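Local coordinates for putative glyoxalase superfamily protein (Ralstonia eutropha, PDB 3IUZ) that probably acts as an iron(II)-dependent dioxygenase of the 2-oxoadipate dioxygenase/decarboxylase family, turning 2-oxoadipate into 2-hydroxyglutarate, at residues 37-42 with 185-190; 123-128 with 145-150; 173-178 with 197-202; 236-241 with 300-305. All blocks are in the same frame, centred on the assembly; numbering follows the deposited sequence. Where two conformers were deposited one is given.

Contact 1. Residues 37-42 with 185-190; sequences EGRATR and DGVLTV
Arg39 lies across Val187 and Leu188, its side chain running obliquely to that of Val187. Its CB sits 3.4 Å from Leu188 O, and CG passes near Thr189 CA. A bend at chi3 (-63°) then turns the head of the arginine over Val187. There, Val187 CG2 lies 4.0 Å from Arg39 NE and covers one face of the guanidinium, over its centre. The opposite face carries Glu37 OE1; this is a long charge pair at 3.6 Å from Arg39 NH1, with no N-H aimed at the oxygen. The planar group is thus layered between a methyl and a carboxylate, while Arg39 NE makes a salt bridge to Asp35.

Beneath this side chain the backbones form a minimal antiparallel ribbon of two short strands, 40-41 and 187-188, each leading into a helix. Ala40 and Leu188 are its hydrogen-bonded pair: Ala40 N reaches Leu188 O at 2.9 Å, and Leu188 N returns a bond to Ala40 O. Thr41 and Val187 form the non-hydrogen-bonded pair, with Thr41 CG2 against Val187 CG1 at 4.0 Å. Thr41 is the N-cap of helix 42-60, and Arg42 N at that helix's start bonds Gly186 O at 2.9 Å. At the other end Val190 CG2 touches Gly38 O at 3.3 Å.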
loop_
_atom_site.group_PDB
_atom_site.type_symbol
_atom_site.label_atom_id
_atom_site.label_comp_id
_atom_site.label_asym_id
_atom_site.label_seq_id
_atom_site.Cartn_x
_atom_site.Cartn_y
_atom_site.Cartn_z
ATOM N N GLU A 37 6.440 24.869 -17.020
ATOM C CA GLU A 37 7.623 25.397 -16.361
ATOM C C GLU A 37 8.502 24.285 -15.740
ATOM O O GLU A 37 9.519 24.539 -15.020
ATOM C CB GLU A 37 7.211 26.443 -15.344
ATOM C CG GLU A 37 6.645 27.676 -16.001
ATOM C CD GLU A 37 6.089 28.698 -15.020
ATOM O OE1 GLU A 37 6.492 28.704 -13.825
ATOM O OE2 GLU A 37 5.223 29.480 -15.445
ATOM N N GLY A 38 8.135 23.048 -16.012
ATOM C CA GLY A 38 8.962 21.948 -15.544
ATOM C C GLY A 38 8.676 21.511 -14.113
ATOM O O GLY A 38 9.257 20.517 -13.636
ATOM N N ARG A 39 7.743 22.198 -13.450
ATOM C CA ARG A 39 7.255 21.774 -12.120
ATOM C C ARG A 39 6.645 20.371 -12.142
ATOM O O ARG A 39 6.343 19.816 -13.209
ATOM C CB ARG A 39 6.257 22.795 -11.601
ATOM C CG ARG A 39 6.928 24.167 -11.478
ATOM C CD ARG A 39 6.013 25.286 -11.099
ATOM N NE ARG A 39 5.008 25.500 -12.114
ATOM C CZ ARG A 39 4.173 26.540 -12.147
ATOM N NH1 ARG A 39 4.236 27.501 -11.238
ATOM N NH2 ARG A 39 3.266 26.630 -13.110
ATOM N N ALA A 40 6.422 19.824 -10.952
ATOM C CA ALA A 40 5.841 18.510 -10.809
ATOM C C ALA A 40 4.349 18.613 -10.590
ATOM O O ALA A 40 3.859 19.275 -9.635
ATOM C CB ALA A 40 6.503 17.732 -9.677
ATOM N N THR A 41 3.611 17.972 -11.487
ATOM C CA THR A 41 2.165 17.942 -11.331
ATOM C C THR A 41 1.723 16.940 -10.249
ATOM O O THR A 41 2.471 16.031 -9.901
ATOM C CB THR A 41 1.482 17.559 -12.622
ATOM O OG1 THR A 41 1.874 16.234 -13.023
ATOM C CG2 THR A 41 1.832 18.551 -13.753
ATOM N N ARG A 42 0.471 17.042 -9.801
ATOM C CA ARG A 42 -0.030 16.097 -8.818
ATOM C C ARG A 42 -0.010 14.665 -9.320
ATOM O O ARG A 42 0.265 13.750 -8.524
ATOM C CB ARG A 42 -1.428 16.427 -8.316
ATOM C CG ARG A 42 -2.507 16.290 -9.306
ATOM C CD ARG A 42 -3.864 16.604 -8.691
ATOM N NE ARG A 42 -4.913 16.311 -9.650
ATOM C CZ ARG A 42 -6.211 16.487 -9.450
ATOM N NH1 ARG A 42 -6.682 16.994 -8.303
ATOM N NH2 ARG A 42 -7.035 16.156 -10.421
ATOM N N ASP A 185 -2.836 24.335 -6.486
ATOM C CA ASP A 185 -2.228 24.737 -7.771
ATOM C C ASP A 185 -2.149 23.614 -8.793
ATOM O O ASP A 185 -1.909 23.886 -9.976
ATOM C CB ASP A 185 -0.823 25.254 -7.552
ATOM C CG ASP A 185 -0.780 26.464 -6.641
ATOM O OD1 ASP A 185 -1.737 27.250 -6.644
ATOM O OD2 ASP A 185 0.242 26.673 -5.981
ATOM N N GLY A 186 -2.290 22.366 -8.337
ATOM C CA GLY A 186 -2.067 21.201 -9.199
ATOM C C GLY A 186 -0.607 20.830 -9.462
ATOM O O GLY A 186 -0.337 19.825 -10.143
ATOM N N VAL A 187 0.311 21.636 -8.942
ATOM C CA VAL A 187 1.731 21.469 -9.104
ATOM C C VAL A 187 2.444 21.886 -7.831
ATOM O O VAL A 187 1.885 22.622 -7.012
ATOM C CB VAL A 187 2.318 22.357 -10.245
ATOM C CG1 VAL A 187 1.757 21.905 -11.601
ATOM C CG2 VAL A 187 2.106 23.872 -9.957
ATOM N N LEU A 188 3.660 21.388 -7.668
ATOM C CA LEU A 188 4.665 21.913 -6.731
ATOM C C LEU A 188 5.960 22.017 -7.538
ATOM O O LEU A 188 6.082 21.364 -8.569
ATOM C CB LEU A 188 4.893 20.965 -5.545
ATOM C CG LEU A 188 3.777 20.796 -4.511
ATOM C CD1 LEU A 188 4.057 19.558 -3.658
ATOM C CD2 LEU A 188 3.585 22.093 -3.669
ATOM N N THR A 189 6.952 22.778 -7.069
ATOM C CA THR A 189 8.284 22.669 -7.670
ATOM C C THR A 189 8.739 21.206 -7.548
ATOM O O THR A 189 8.228 20.475 -6.682
ATOM C CB THR A 189 9.301 23.579 -6.940
ATOM O OG1 THR A 189 9.440 23.144 -5.593
ATOM C CG2 THR A 189 8.850 25.071 -7.002
ATOM N N VAL A 190 9.668 20.760 -8.398
ATOM C CA VAL A 190 10.119 19.392 -8.330
ATOM C C VAL A 190 10.748 19.154 -6.932
ATOM O O VAL A 190 10.498 18.128 -6.328
ATOM C CB VAL A 190 11.052 18.998 -9.504
ATOM C CG1 VAL A 190 11.616 17.580 -9.291
ATOM C CG2 VAL A 190 10.314 19.087 -10.876
#

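Contact 2. Residues 123-128 with 145-150; sequences ISMTGR and SEFHPE
The beta hairpin of strands 125-132 and 141-147, part of the large mixed sheet, brings Thr126 and Glu146 together as an antiparallel hydrogen-bonded pair. Thr126 N donates to Glu146 O and Glu146 N to Thr126 O, the latter at 2.8 Å. Beyond the strand end, His148 N prolongs the ladder to Ser124 O at 2.9 Å.

On the face that bears Thr126 and Glu146, polar side chains make a chain of contacts. The Thr126 hydroxyl meets the edge of the His148 imidazole close to the ring plane, OG1 to NE2 at 2.6 Å. With chi1 at -53°, Thr126 OG1 stands beside its own backbone N, turned to the histidine, while CG2, anti to that N, lies over one face of the Arg128 guanidinium, toward its rim. Arg128 NH1 forms a salt bridge of 2.9 Å to Glu146 OE1. The oxygen is in the guanidinium plane, but the arginine comes from above the carboxylate, and the two flat groups stand 86° apart. Water 1 takes a bond from Arg128 NH2 and gives one to Glu146 OE1 at 2.6 Å. Glu146 OE2 accepts from the backbone of Glu100, so both carboxylate oxygens are engaged.

The other face, with Met125, Ser145 and Phe147, is mainly apolar. CG of selenomethionine Met125 packs on Phe147 CD1 at 3.9 Å, the two side chains crossing at about a right angle, while its CE reaches Ser145 CB. Phe147 also meets helix 224-232.

Ser124, with positive phi, and Met125 both face Leu120 on strand 112-120, which is the geometry of a G1 beta bulge at the start of a hairpin strand.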
loop_
_atom_site.group_PDB
_atom_site.type_symbol
_atom_site.label_atom_id
_atom_site.label_comp_id
_atom_site.label_asym_id
_atom_site.label_seq_id
_atom_site.Cartn_x
_atom_site.Cartn_y
_atom_site.Cartn_z
ATOM N N ILE A 123 -14.646 -10.859 7.334
ATOM C CA ILE A 123 -13.458 -10.599 8.100
ATOM C C ILE A 123 -13.577 -9.307 8.926
ATOM O O ILE A 123 -12.585 -8.780 9.379
ATOM C CB ILE A 123 -12.208 -10.600 7.166
ATOM C CG1 ILE A 123 -12.323 -9.576 6.025
ATOM C CG2 ILE A 123 -11.947 -11.982 6.646
ATOM C CD1 ILE A 123 -11.055 -9.488 5.161
ATOM N N SER A 124 -14.798 -8.801 9.090
ATOM C CA SER A 124 -15.058 -7.581 9.861
ATOM C C SER A 124 -14.296 -6.350 9.367
ATOM O O SER A 124 -13.771 -5.552 10.179
ATOM C CB SER A 124 -14.760 -7.794 11.333
ATOM O OG SER A 124 -15.543 -8.855 11.783
HETATM N N MSE A 125 -14.222 -6.220 8.051
HETATM C CA MSE A 125 -13.630 -5.030 7.433
HETATM C C MSE A 125 -14.506 -4.436 6.324
HETATM O O MSE A 125 -15.406 -5.096 5.787
HETATM C CB MSE A 125 -12.257 -5.353 6.850
HETATM C CG MSE A 125 -11.289 -6.070 7.817
HETATM SE SE MSE A 125 -9.440 -5.756 7.268
HETATM C CE MSE A 125 -9.330 -6.558 5.576
ATOM N N THR A 126 -14.260 -3.169 6.050
ATOM C CA THR A 126 -14.780 -2.480 4.872
ATOM C C THR A 126 -13.632 -2.041 4.010
ATOM O O THR A 126 -12.679 -1.315 4.452
ATOM C CB THR A 126 -15.602 -1.222 5.263
ATOM O OG1 THR A 126 -16.605 -1.597 6.208
ATOM C CG2 THR A 126 -16.245 -0.586 3.996
ATOM N N GLY A 127 -13.693 -2.419 2.745
ATOM C CA GLY A 127 -12.672 -1.987 1.805
ATOM C C GLY A 127 -13.193 -0.960 0.828
ATOM O O GLY A 127 -14.366 -1.005 0.457
ATOM N N ARG A 128 -12.328 -0.026 0.455
ATOM C CA ARG A 128 -12.668 1.029 -0.521
ATOM C C ARG A 128 -11.501 1.225 -1.464
ATOM O O ARG A 128 -10.337 1.224 -1.051
ATOM C CB ARG A 128 -12.974 2.336 0.191
ATOM C CG ARG A 128 -14.179 2.270 1.078
ATOM C CD ARG A 128 -14.571 3.612 1.714
ATOM N NE ARG A 128 -15.733 3.511 2.640
ATOM C CZ ARG A 128 -15.680 3.159 3.924
ATOM N NH1 ARG A 128 -14.543 2.782 4.491
ATOM N NH2 ARG A 128 -16.788 3.169 4.656
ATOM N N SER A 145 -8.548 -0.532 3.538
ATOM C CA SER A 145 -9.482 -1.248 4.379
ATOM C C SER A 145 -9.500 -0.725 5.790
ATOM O O SER A 145 -8.482 -0.230 6.302
ATOM C CB SER A 145 -9.123 -2.727 4.372
ATOM O OG SER A 145 -9.471 -3.275 3.114
ATOM N N GLU A 146 -10.674 -0.822 6.396
ATOM C CA GLU A 146 -10.900 -0.495 7.782
ATOM C C GLU A 146 -11.320 -1.735 8.548
ATOM O O GLU A 146 -12.311 -2.428 8.190
ATOM C CB GLU A 146 -12.036 0.505 7.947
ATOM C CG GLU A 146 -11.872 1.815 7.226
ATOM C CD GLU A 146 -13.024 2.760 7.527
ATOM O OE1 GLU A 146 -14.225 2.375 7.344
ATOM O OE2 GLU A 146 -12.690 3.895 7.902
ATOM N N PHE A 147 -10.610 -1.996 9.636
ATOM C CA PHE A 147 -11.017 -3.047 10.578
ATOM C C PHE A 147 -12.027 -2.536 11.635
ATOM O O PHE A 147 -11.845 -1.458 12.231
ATOM C CB PHE A 147 -9.787 -3.679 11.273
ATOM C CG PHE A 147 -10.167 -4.795 12.148
ATOM C CD1 PHE A 147 -10.454 -6.013 11.614
ATOM C CD2 PHE A 147 -10.367 -4.590 13.514
ATOM C CE1 PHE A 147 -10.903 -7.026 12.412
ATOM C CE2 PHE A 147 -10.818 -5.639 14.314
ATOM C CZ PHE A 147 -11.081 -6.827 13.741
ATOM N N HIS A 148 -13.055 -3.356 11.889
ATOM C CA HIS A 148 -14.181 -3.065 12.783
ATOM C C HIS A 148 -14.181 -3.963 14.028
ATOM O O HIS A 148 -14.623 -5.112 13.956
ATOM C CB HIS A 148 -15.520 -3.275 12.052
ATOM C CG HIS A 148 -15.642 -2.480 10.785
ATOM N ND1 HIS A 148 -15.565 -1.111 10.782
ATOM C CD2 HIS A 148 -15.845 -2.852 9.493
ATOM C CE1 HIS A 148 -15.667 -0.663 9.536
ATOM N NE2 HIS A 148 -15.856 -1.694 8.732
ATOM N N PRO A 149 -13.741 -3.414 15.176
ATOM C CA PRO A 149 -13.663 -4.227 16.414
ATOM C C PRO A 149 -14.976 -4.484 17.125
ATOM O O PRO A 149 -15.000 -5.286 18.064
ATOM C CB PRO A 149 -12.744 -3.376 17.327
ATOM C CG PRO A 149 -11.997 -2.429 16.386
ATOM C CD PRO A 149 -13.045 -2.114 15.342
ATOM N N GLU A 150 -16.040 -3.779 16.734
ATOM C CA GLU A 150 -17.297 -3.713 17.530
ATOM C C GLU A 150 -17.843 -5.057 17.970
ATOM O O GLU A 150 -18.308 -5.213 19.103
ATOM C CB GLU A 150 -18.423 -2.996 16.736
ATOM C CG GLU A 150 -18.354 -1.478 16.783
ATOM C CD GLU A 150 -17.255 -0.866 15.898
ATOM O OE1 GLU A 150 -16.539 -1.602 15.159
ATOM O OE2 GLU A 150 -17.150 0.391 15.920
HETATM O O HOH W 1 -16.740 2.891 7.513
#

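Contact 3. Residues 173-178 with 197-202; sequences PRAQTL and IGLLVP
Leu199 and Ala175 carry the apolar packing between helix 173-185, near its start, and helix 190-200, near its end. Leu199 points toward the other helix, and its CB lies 3.9 Å from Ala175 CB; the small alanine lets the backbones approach to 5.8 Å between Ala175 CA and Leu199 CA. Beyond CB, one branch of the leucine does most of the touching. Its CD1 lies 3.6 Å from Arg174 CG and 3.7 Å from Ala175 N, with Leu178 CD1 more loosely against it. Leu200 adds a looser contact from its CD2 to Ala175 CB at 4.4 Å.

The arginine contributes hydrocarbon here rather than charge. With Arg174 CG opposite the backbone N (chi1 178°), CG lies against the leucine methyl, CB also near, and a bend at chi2 (72°) turns the rest of the side chain toward Leu178. Leu178 CD2 lies over one face of the guanidinium, toward its rim, and the group forms a salt bridge with Glu195, which gives the helix pair a polar link beside the apolar one.

Hydrogen bonds hold the first turn of helix 173-185 itself. Pro173 O accepts two donors of one residue, Thr177 N at 2.9 Å and Thr177 OG1 at 2.7 Å, reaching it from opposite faces of the carbonyl plane. Ala175 N is bound by the Thr172 hydroxyl.

Ile197 and Leu200, with Val201 of the 3-10 segment that follows, also pack on helix 42-60. This close alanine-leucine packing belongs to a helical hairpin, two helices running in broadly opposite senses with the short strand 187-188 in the turn.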
loop_
_atom_site.group_PDB
_atom_site.type_symbol
_atom_site.label_atom_id
_atom_site.label_comp_id
_atom_site.label_asym_id
_atom_site.label_seq_id
_atom_site.Cartn_x
_atom_site.Cartn_y
_atom_site.Cartn_z
ATOM N N PRO A 173 3.128 18.858 9.892
ATOM C CA PRO A 173 2.603 20.129 9.395
ATOM C C PRO A 173 3.170 20.536 8.052
ATOM O O PRO A 173 2.474 21.130 7.245
ATOM C CB PRO A 173 3.014 21.137 10.455
ATOM C CG PRO A 173 3.436 20.348 11.675
ATOM C CD PRO A 173 3.578 18.936 11.298
ATOM N N ARG A 174 4.446 20.252 7.843
ATOM C CA ARG A 174 5.076 20.537 6.577
ATOM C C ARG A 174 4.449 19.654 5.488
ATOM O O ARG A 174 4.259 20.117 4.353
ATOM C CB ARG A 174 6.571 20.291 6.692
ATOM C CG ARG A 174 7.308 20.529 5.402
ATOM C CD ARG A 174 7.396 22.015 5.039
ATOM N NE ARG A 174 8.163 22.167 3.809
ATOM C CZ ARG A 174 8.128 23.230 3.017
ATOM N NH1 ARG A 174 7.386 24.316 3.307
ATOM N NH2 ARG A 174 8.814 23.200 1.916
ATOM N N ALA A 175 4.157 18.390 5.821
ATOM C CA ALA A 175 3.539 17.471 4.861
ATOM C C ALA A 175 2.185 18.069 4.430
ATOM O O ALA A 175 1.835 18.095 3.244
ATOM C CB ALA A 175 3.331 16.043 5.462
ATOM N N GLN A 176 1.425 18.520 5.407
ATOM C CA GLN A 176 0.094 19.085 5.119
ATOM C C GLN A 176 0.174 20.376 4.362
ATOM O O GLN A 176 -0.663 20.631 3.516
ATOM C CB GLN A 176 -0.697 19.257 6.395
ATOM C CG GLN A 176 -1.032 17.925 7.067
ATOM C CD GLN A 176 -1.900 18.062 8.307
ATOM O OE1 GLN A 176 -3.015 18.644 8.266
ATOM N NE2 GLN A 176 -1.435 17.450 9.414
ATOM N N THR A 177 1.184 21.206 4.672
ATOM C CA THR A 177 1.427 22.421 3.919
ATOM C C THR A 177 1.589 22.145 2.424
ATOM O O THR A 177 0.926 22.784 1.551
ATOM C CB THR A 177 2.708 23.121 4.433
ATOM O OG1 THR A 177 2.523 23.479 5.817
ATOM C CG2 THR A 177 3.034 24.375 3.585
ATOM N N LEU A 178 2.420 21.155 2.099
ATOM C CA LEU A 178 2.764 20.885 0.687
ATOM C C LEU A 178 1.600 20.189 -0.050
ATOM O O LEU A 178 1.333 20.478 -1.223
ATOM C CB LEU A 178 4.070 20.046 0.597
ATOM C CG LEU A 178 5.347 20.803 1.050
ATOM C CD1 LEU A 178 6.624 19.891 1.059
ATOM C CD2 LEU A 178 5.557 22.042 0.138
ATOM N N ILE A 197 6.955 13.775 -1.040
ATOM C CA ILE A 197 7.004 12.307 -1.119
ATOM C C ILE A 197 7.766 11.744 0.093
ATOM O O ILE A 197 7.321 10.793 0.740
ATOM C CB ILE A 197 7.622 11.833 -2.447
ATOM C CG1 ILE A 197 6.686 12.152 -3.591
ATOM C CG2 ILE A 197 8.017 10.334 -2.390
ATOM C CD1 ILE A 197 7.411 12.115 -4.996
ATOM N N GLY A 198 8.898 12.340 0.402
ATOM C CA GLY A 198 9.710 11.911 1.550
ATOM C C GLY A 198 8.932 11.943 2.864
ATOM O O GLY A 198 9.158 11.126 3.742
ATOM N N LEU A 199 8.021 12.906 2.986
ATOM C CA LEU A 199 7.275 13.108 4.220
ATOM C C LEU A 199 6.089 12.210 4.246
ATOM O O LEU A 199 5.621 11.854 5.335
ATOM C CB LEU A 199 6.798 14.547 4.361
ATOM C CG LEU A 199 7.900 15.593 4.597
ATOM C CD1 LEU A 199 7.299 17.026 4.417
ATOM C CD2 LEU A 199 8.494 15.362 5.995
ATOM N N LEU A 200 5.602 11.815 3.078
ATOM C CA LEU A 200 4.435 10.942 3.045
ATOM C C LEU A 200 4.792 9.478 3.238
ATOM O O LEU A 200 3.980 8.715 3.782
ATOM C CB LEU A 200 3.647 11.091 1.741
ATOM C CG LEU A 200 2.975 12.459 1.533
ATOM C CD1 LEU A 200 2.211 12.471 0.187
ATOM C CD2 LEU A 200 2.003 12.808 2.716
ATOM N N VAL A 201 5.968 9.075 2.769
ATOM C CA VAL A 201 6.323 7.662 2.812
ATOM C C VAL A 201 6.232 7.068 4.244
ATOM O O VAL A 201 5.676 5.953 4.405
ATOM C CB VAL A 201 7.669 7.398 2.123
ATOM C CG1 VAL A 201 8.264 6.026 2.558
ATOM C CG2 VAL A 201 7.510 7.527 0.574
ATOM N N PRO A 202 6.680 7.798 5.273
ATOM C CA PRO A 202 6.567 7.261 6.637
ATOM C C PRO A 202 5.154 7.123 7.197
ATOM O O PRO A 202 4.997 6.520 8.264
ATOM C CB PRO A 202 7.425 8.247 7.472
ATOM C CG PRO A 202 8.420 8.776 6.490
ATOM C CD PRO A 202 7.534 8.993 5.259
#

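Contact 4. Residues 236-241 with 300-305; sequences FNHATD and GSFYEF
Thr240 OG1 donates to Glu304 OE1 at 2.7 Å, and on the other face of the sheet Tyr303 OH donates to Asp241 OD2, also at 2.7 Å. Both carboxylates are met from above their planes. Asp241 CG stands opposite the backbone N (chi1 178°), which carries OD2 to the edge of the Tyr303 ring, the two planes 86° apart. At the start of the pairing, Ser301 OG binds Phe236 O.

These residues join strands 238-242 and 293-306, parallel neighbours in the central mixed sheet of this glyoxalase-superfamily fold. The ladder alternates from Phe302 N to Asn237 O, Ala239 N to Phe302 O, Glu304 N to Ala239 O and Asp241 N to Glu304 O.

His238, Thr240, Phe302 and Glu304 share one face. Water 2 donates to Glu304 OE1 at 2.9 Å and is hydrogen-bonded to His238 NE2 at 2.5 Å. His82 of strand 80-87 meets the His238 ring with its plane nearly perpendicular and also touches Glu304. Two histidines and a glutamate grouped in this way would be consistent with the iron site expected of this family. On the other ring nitrogen, His238 ND1 donates to a lone pair of Asn237 OD1 at 3.1 Å, lying in both planes, which fixes the imidazole's rotation.

The His238 and Phe302 rings are near parallel but slid apart and barely overlap; instead His238 CB sits over the phenyl face as a CH-pi contact, 3.4 Å from the Phe302 ring centroid.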
loop_
_atom_site.group_PDB
_atom_site.type_symbol
_atom_site.label_atom_id
_atom_site.label_comp_id
_atom_site.label_asym_id
_atom_site.label_seq_id
_atom_site.Cartn_x
_atom_site.Cartn_y
_atom_site.Cartn_z
ATOM N N PHE A 236 1.830 -1.195 3.691
ATOM C CA PHE A 236 1.167 -1.962 2.616
ATOM C C PHE A 236 1.063 -3.475 2.969
ATOM O O PHE A 236 2.080 -4.099 3.340
ATOM C CB PHE A 236 1.955 -1.835 1.291
ATOM C CG PHE A 236 1.587 -0.637 0.395
ATOM C CD1 PHE A 236 0.591 0.270 0.722
ATOM C CD2 PHE A 236 2.246 -0.468 -0.832
ATOM C CE1 PHE A 236 0.302 1.338 -0.143
ATOM C CE2 PHE A 236 1.941 0.585 -1.689
ATOM C CZ PHE A 236 0.972 1.463 -1.367
ATOM N N ASN A 237 -0.127 -4.045 2.814
ATOM C CA ASN A 237 -0.390 -5.451 3.008
ATOM C C ASN A 237 0.105 -6.234 1.768
ATOM O O ASN A 237 0.609 -7.376 1.882
ATOM C CB ASN A 237 -1.874 -5.646 3.179
ATOM C CG ASN A 237 -2.278 -7.093 3.331
ATOM O OD1 ASN A 237 -2.735 -7.677 2.387
ATOM N ND2 ASN A 237 -2.101 -7.671 4.542
ATOM N N HIS A 238 -0.050 -5.612 0.595
ATOM C CA HIS A 238 0.425 -6.195 -0.625
ATOM C C HIS A 238 0.501 -5.152 -1.721
ATOM O O HIS A 238 -0.117 -4.063 -1.614
ATOM C CB HIS A 238 -0.448 -7.411 -1.023
ATOM C CG HIS A 238 -1.847 -7.069 -1.460
ATOM N ND1 HIS A 238 -2.944 -7.182 -0.628
ATOM C CD2 HIS A 238 -2.326 -6.643 -2.655
ATOM C CE1 HIS A 238 -4.037 -6.864 -1.300
ATOM N NE2 HIS A 238 -3.684 -6.494 -2.517
ATOM N N ALA A 239 1.335 -5.450 -2.710
ATOM C CA ALA A 239 1.339 -4.736 -3.962
ATOM C C ALA A 239 0.923 -5.690 -5.055
ATOM O O ALA A 239 1.251 -6.877 -5.005
ATOM C CB ALA A 239 2.704 -4.182 -4.284
ATOM N N THR A 240 0.286 -5.140 -6.085
ATOM C CA THR A 240 -0.276 -5.936 -7.164
ATOM C C THR A 240 0.199 -5.474 -8.513
ATOM O O THR A 240 0.284 -4.261 -8.788
ATOM C CB THR A 240 -1.805 -5.899 -7.094
ATOM O OG1 THR A 240 -2.202 -6.362 -5.806
ATOM C CG2 THR A 240 -2.504 -6.769 -8.190
ATOM N N ASP A 241 0.460 -6.444 -9.377
ATOM C CA ASP A 241 1.155 -6.223 -10.651
ATOM C C ASP A 241 0.144 -6.660 -11.689
ATOM O O ASP A 241 -0.363 -7.788 -11.624
ATOM C CB ASP A 241 2.431 -7.082 -10.654
ATOM C CG ASP A 241 3.256 -7.000 -11.924
ATOM O OD1 ASP A 241 2.851 -6.360 -12.930
ATOM O OD2 ASP A 241 4.373 -7.601 -11.906
ATOM N N GLY A 300 4.086 -11.326 6.992
ATOM C CA GLY A 300 4.354 -9.993 6.559
ATOM C C GLY A 300 3.402 -9.700 5.400
ATOM O O GLY A 300 2.214 -10.029 5.421
ATOM N N SER A 301 3.955 -9.122 4.380
ATOM C CA SER A 301 3.185 -8.690 3.212
ATOM C C SER A 301 3.453 -9.602 2.021
ATOM O O SER A 301 4.318 -10.487 2.090
ATOM C CB SER A 301 3.598 -7.259 2.922
ATOM O OG SER A 301 3.214 -6.435 4.015
ATOM N N PHE A 302 2.752 -9.384 0.910
ATOM C CA PHE A 302 2.829 -10.267 -0.266
ATOM C C PHE A 302 2.776 -9.493 -1.584
ATOM O O PHE A 302 2.493 -8.265 -1.611
ATOM C CB PHE A 302 1.787 -11.418 -0.238
ATOM C CG PHE A 302 0.319 -11.005 -0.291
ATOM C CD1 PHE A 302 -0.379 -10.734 0.870
ATOM C CD2 PHE A 302 -0.364 -10.929 -1.501
ATOM C CE1 PHE A 302 -1.720 -10.425 0.853
ATOM C CE2 PHE A 302 -1.708 -10.578 -1.540
ATOM C CZ PHE A 302 -2.399 -10.342 -0.348
ATOM N N TYR A 303 3.145 -10.188 -2.653
ATOM C CA TYR A 303 3.142 -9.669 -4.026
ATOM C C TYR A 303 2.084 -10.430 -4.780
ATOM O O TYR A 303 2.061 -11.661 -4.770
ATOM C CB TYR A 303 4.502 -9.893 -4.674
ATOM C CG TYR A 303 4.759 -9.149 -5.974
ATOM C CD1 TYR A 303 4.372 -9.678 -7.197
ATOM C CD2 TYR A 303 5.474 -7.972 -5.984
ATOM C CE1 TYR A 303 4.626 -9.021 -8.381
ATOM C CE2 TYR A 303 5.773 -7.326 -7.176
ATOM C CZ TYR A 303 5.345 -7.831 -8.354
ATOM O OH TYR A 303 5.609 -7.154 -9.534
ATOM N N GLU A 304 1.214 -9.687 -5.455
ATOM C CA GLU A 304 0.032 -10.219 -6.073
ATOM C C GLU A 304 -0.025 -9.844 -7.555
ATOM O O GLU A 304 0.531 -8.832 -7.977
ATOM C CB GLU A 304 -1.211 -9.656 -5.349
ATOM C CG GLU A 304 -2.591 -10.020 -5.978
ATOM C CD GLU A 304 -3.731 -9.410 -5.185
ATOM O OE1 GLU A 304 -4.082 -8.233 -5.416
ATOM O OE2 GLU A 304 -4.227 -10.107 -4.292
ATOM N N PHE A 305 -0.701 -10.677 -8.318
ATOM C CA PHE A 305 -0.896 -10.477 -9.736
ATOM C C PHE A 305 -2.382 -10.311 -10.037
ATOM O O PHE A 305 -3.237 -10.944 -9.407
ATOM C CB PHE A 305 -0.403 -11.678 -10.526
ATOM C CG PHE A 305 1.043 -11.940 -10.369
ATOM C CD1 PHE A 305 1.976 -11.165 -11.004
ATOM C CD2 PHE A 305 1.485 -12.951 -9.548
ATOM C CE1 PHE A 305 3.338 -11.392 -10.851
ATOM C CE2 PHE A 305 2.865 -13.179 -9.426
ATOM C CZ PHE A 305 3.763 -12.384 -10.081
HETATM O O HOH W 2 -5.852 -6.700 -3.706
#

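Contacts 1 and 3 lie together in the helical part of the chain, centres about 15 Å apart, and touch where Leu188 CD2 meets Leu178 O. Strand 187-188 of contact 1 connects the two helices that contact 3 packs, so their segments alternate along the chain. Contacts 2 and 4 belong to the same mixed sheet, centres about 18 Å apart, with strand 80-87 between them: it pairs with 141-147 and with 238-242. The span bridged by contact 1 encloses contact 2, while contact 4 comes last and lies nearest the chain's centre. Helix 42-60, which starts in contact 1, packs against elements of both contacts 3 and 4, tying the helical layer to the sheet.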